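Local atomic coordinates of hypothetical protein Rv2991 (PDB entry 1RFE), a protein that is of unknown function but probably binds coenzyme F420 and may act as an oxidoreductase on CH-CH groups. Residues V62-D67 with G90-V95. Residues are numbered along the deposited sequence; the frame is centred on the assembly and turned at random.
Sequences VNLRRD and GVAEIV
Ile94 and Ala92 of strand 84-95 meet Leu64 and Arg65 of helix 59-66 through carbon atoms, and no hydrogen bond links residues 62-67 to 90-95. The axes of helical residues 62-66 and strand residues 90-95 approach to 8.9 Å, with their N-to-C directions at 111°.

The apolar contacts come first. Leu64 sets both methyls against one partner: CD1 and CD2 of Leu64 each lie 4.0 Å from Ala92 CB, so the alanine methyl faces the fork of the leucine. Ile94 contributes the tip of its longer branch. With CG1 beside the backbone N (chi1 -58°) and the branch extended beyond it, Ile94 CD1 reaches the helix and stands 3.8 Å from Leu64 CB. Leu64 also touches Thr29, Val70 and Val134, and Ala92 touches the same two valines, so Leu64 packs against side chains of four strands, 25-30, 69-76, 84-95 and 131-138.

The second kind is a methyl packed across an arginine: Ile94 CD1 lies 3.6 Å from Arg65 CG, the two side chains crossing at about a right angle. The arginine chain, extended from CG to NE, carries the guanidinium past this methyl; Ile94 CD1 lies over one guanidinium face, 4.1 Å from Arg65 NE. The polar end of Arg65 is held elsewhere, with NH2 donating to Ala56 O.

Within this split-barrel-like fold of the pyridoxamine 5'-phosphate oxidase family, helix 59-66 thus joins the sheet by a small apolar contact, 211 Å² of buried surface. Its chemistry grades from the buried leucine to the exposed arginine, whose CG packs on the Ile94 methyl while its guanidinium is bound to Ala56 O.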
ATOM      1  N   VAL A  62      -6.130   8.726 -13.977  1.00 29.33           N
ATOM      2  CA  VAL A  62      -7.161   8.661 -15.018  1.00 29.33           C
ATOM      3  C   VAL A  62      -8.087   7.454 -14.834  1.00 27.45           C
ATOM      4  O   VAL A  62      -9.302   7.609 -14.820  1.00 26.89           O
ATOM      5  CB  VAL A  62      -6.532   8.709 -16.459  1.00 29.72           C
ATOM      6  CG1 VAL A  62      -7.518   8.170 -17.540  1.00 31.94           C
ATOM      7  CG2 VAL A  62      -6.104  10.125 -16.789  1.00 29.55           C
ATOM      8  N   ASN A  63      -7.524   6.285 -14.542  1.00 27.06           N
ATOM      9  CA  ASN A  63      -8.360   5.123 -14.227  1.00 26.25           C
ATOM     10  C   ASN A  63      -9.242   5.421 -13.038  1.00 26.62           C
ATOM     11  O   ASN A  63     -10.447   5.088 -12.983  1.00 25.14           O
ATOM     12  CB  ASN A  63      -7.538   3.870 -13.904  1.00 25.37           C
ATOM     13  CG  ASN A  63      -6.775   3.308 -15.078  1.00 23.67           C
ATOM     14  OD1 ASN A  63      -5.868   2.465 -14.857  1.00 26.81           O
ATOM     15  ND2 ASN A  63      -7.063   3.769 -16.326  1.00 16.07           N
ATOM     16  N   LEU A  64      -8.659   6.088 -12.061  1.00 27.02           N
ATOM     17  CA  LEU A  64      -9.354   6.207 -10.807  1.00 28.05           C
ATOM     18  C   LEU A  64     -10.515   7.225 -10.776  1.00 28.18           C
ATOM     19  O   LEU A  64     -11.401   7.107  -9.966  1.00 27.32           O
ATOM     20  CB  LEU A  64      -8.385   6.524  -9.691  1.00 27.52           C
ATOM     21  CG  LEU A  64      -7.585   5.322  -9.203  1.00 29.86           C
ATOM     22  CD1 LEU A  64      -6.531   5.802  -8.189  1.00 30.77           C
ATOM     23  CD2 LEU A  64      -8.432   4.253  -8.624  1.00 27.80           C
ATOM     24  N   ARG A  65     -10.465   8.219 -11.623  1.00 29.72           N
ATOM     25  CA  ARG A  65     -11.520   9.224 -11.691  1.00 31.56           C
ATOM     26  C   ARG A  65     -12.691   8.614 -12.426  1.00 31.80           C
ATOM     27  O   ARG A  65     -13.850   8.909 -12.100  1.00 32.69           O
ATOM     28  CB  ARG A  65     -11.033  10.485 -12.433  1.00 32.63           C
ATOM     29  CG  ARG A  65     -10.143  11.429 -11.576  1.00 34.98           C
ATOM     30  CD  ARG A  65      -9.691  12.717 -12.283  1.00 38.36           C
ATOM     31  NE  ARG A  65      -8.445  13.244 -11.708  1.00 39.60           N
ATOM     32  CZ  ARG A  65      -7.208  13.217 -12.271  1.00 39.90           C
ATOM     33  NH1 ARG A  65      -6.969  12.699 -13.473  1.00 35.14           N
ATOM     34  NH2 ARG A  65      -6.181  13.739 -11.580  1.00 39.62           N
ATOM     35  N   ARG A  66     -12.372   7.766 -13.406  1.00 31.58           N
ATOM     36  CA  ARG A  66     -13.362   7.036 -14.211  1.00 30.93           C
ATOM     37  C   ARG A  66     -14.012   5.925 -13.390  1.00 29.72           C
ATOM     38  O   ARG A  66     -15.195   5.704 -13.498  1.00 30.45           O
ATOM     39  CB  ARG A  66     -12.695   6.464 -15.484  1.00 31.23           C
ATOM     40  CG  ARG A  66     -13.686   5.813 -16.471  1.00 32.48           C
ATOM     41  CD  ARG A  66     -13.112   5.238 -17.764  1.00 33.15           C
ATOM     42  N   ASP A  67     -13.226   5.262 -12.535  1.00 28.35           N
ATOM     43  CA  ASP A  67     -13.711   4.175 -11.713  1.00 26.77           C
ATOM     44  C   ASP A  67     -12.888   4.089 -10.399  1.00 25.87           C
ATOM     45  O   ASP A  67     -11.757   3.617 -10.419  1.00 26.87           O
ATOM     46  CB  ASP A  67     -13.642   2.880 -12.506  1.00 26.01           C
ATOM     47  CG  ASP A  67     -14.325   1.719 -11.815  1.00 27.79           C
ATOM     48  OD1 ASP A  67     -14.453   1.664 -10.542  1.00 24.44           O
ATOM     49  OD2 ASP A  67     -14.728   0.748 -12.505  1.00 31.66           O
ATOM     50  N   GLY A  90     -11.232  -1.848  -2.176  1.00 20.50           N
ATOM     51  CA  GLY A  90     -12.000  -0.676  -1.767  1.00 21.44           C
ATOM     52  C   GLY A  90     -12.168   0.350  -2.828  1.00 21.12           C
ATOM     53  O   GLY A  90     -12.346   0.025  -4.020  1.00 19.86           O
ATOM     54  N   VAL A  91     -12.100   1.600  -2.365  1.00 22.92           N
ATOM     55  CA  VAL A  91     -12.230   2.769  -3.212  1.00 23.48           C
ATOM     56  C   VAL A  91     -11.102   3.741  -2.857  1.00 23.61           C
ATOM     57  O   VAL A  91     -10.626   3.790  -1.718  1.00 23.14           O
ATOM     58  CB  VAL A  91     -13.619   3.447  -3.060  1.00 23.88           C
ATOM     59  CG1 VAL A  91     -14.735   2.496  -3.433  1.00 26.58           C
ATOM     60  CG2 VAL A  91     -13.832   3.967  -1.646  1.00 24.04           C
ATOM     61  N   ALA A  92     -10.633   4.448  -3.867  1.00 22.98           N
ATOM     62  CA  ALA A  92      -9.681   5.523  -3.712  1.00 23.70           C
ATOM     63  C   ALA A  92     -10.404   6.866  -3.847  1.00 24.64           C
ATOM     64  O   ALA A  92     -11.291   6.971  -4.665  1.00 23.85           O
ATOM     65  CB  ALA A  92      -8.690   5.458  -4.798  1.00 24.00           C
ATOM     66  N   GLU A  93     -10.013   7.862  -3.031  1.00 24.46           N
ATOM     67  CA  GLU A  93     -10.281   9.271  -3.309  1.00 24.85           C
ATOM     68  C   GLU A  93      -9.006   9.990  -3.793  1.00 24.84           C
ATOM     69  O   GLU A  93      -7.939   9.849  -3.226  1.00 24.61           O
ATOM     70  CB  GLU A  93     -10.766   9.959  -2.057  1.00 26.76           C
ATOM     71  CG  GLU A  93     -11.137  11.429  -2.234  1.00 27.30           C
ATOM     72  CD  GLU A  93     -11.330  12.143  -0.890  1.00 30.54           C
ATOM     73  OE1 GLU A  93     -11.174  11.470   0.162  1.00 30.77           O
ATOM     74  OE2 GLU A  93     -11.611  13.378  -0.900  1.00 32.41           O
ATOM     75  N   ILE A  94      -9.175  10.783  -4.846  1.00 24.14           N
ATOM     76  CA  ILE A  94      -8.190  11.698  -5.361  1.00 24.13           C
ATOM     77  C   ILE A  94      -8.341  13.056  -4.680  1.00 23.80           C
ATOM     78  O   ILE A  94      -9.406  13.647  -4.646  1.00 22.06           O
ATOM     79  CB  ILE A  94      -8.307  11.755  -6.895  1.00 24.56           C
ATOM     80  CG1 ILE A  94      -8.111  10.343  -7.442  1.00 26.04           C
ATOM     81  CG2 ILE A  94      -7.333  12.731  -7.513  1.00 25.44           C
ATOM     82  CD1 ILE A  94      -7.954  10.250  -8.927  1.00 30.37           C
ATOM     83  N   VAL A  95      -7.245  13.508  -4.089  1.00 23.21           N
ATOM     84  CA  VAL A  95      -7.223  14.663  -3.224  1.00 23.51           C
ATOM     85  C   VAL A  95      -6.153  15.554  -3.770  1.00 25.72           C
ATOM     86  O   VAL A  95      -5.030  15.079  -3.941  1.00 25.39           O
ATOM     87  CB  VAL A  95      -6.831  14.188  -1.792  1.00 24.17           C
ATOM     88  CG1 VAL A  95      -6.483  15.353  -0.836  1.00 23.73           C
ATOM     89  CG2 VAL A  95      -7.908  13.334  -1.233  1.00 24.10           C
TER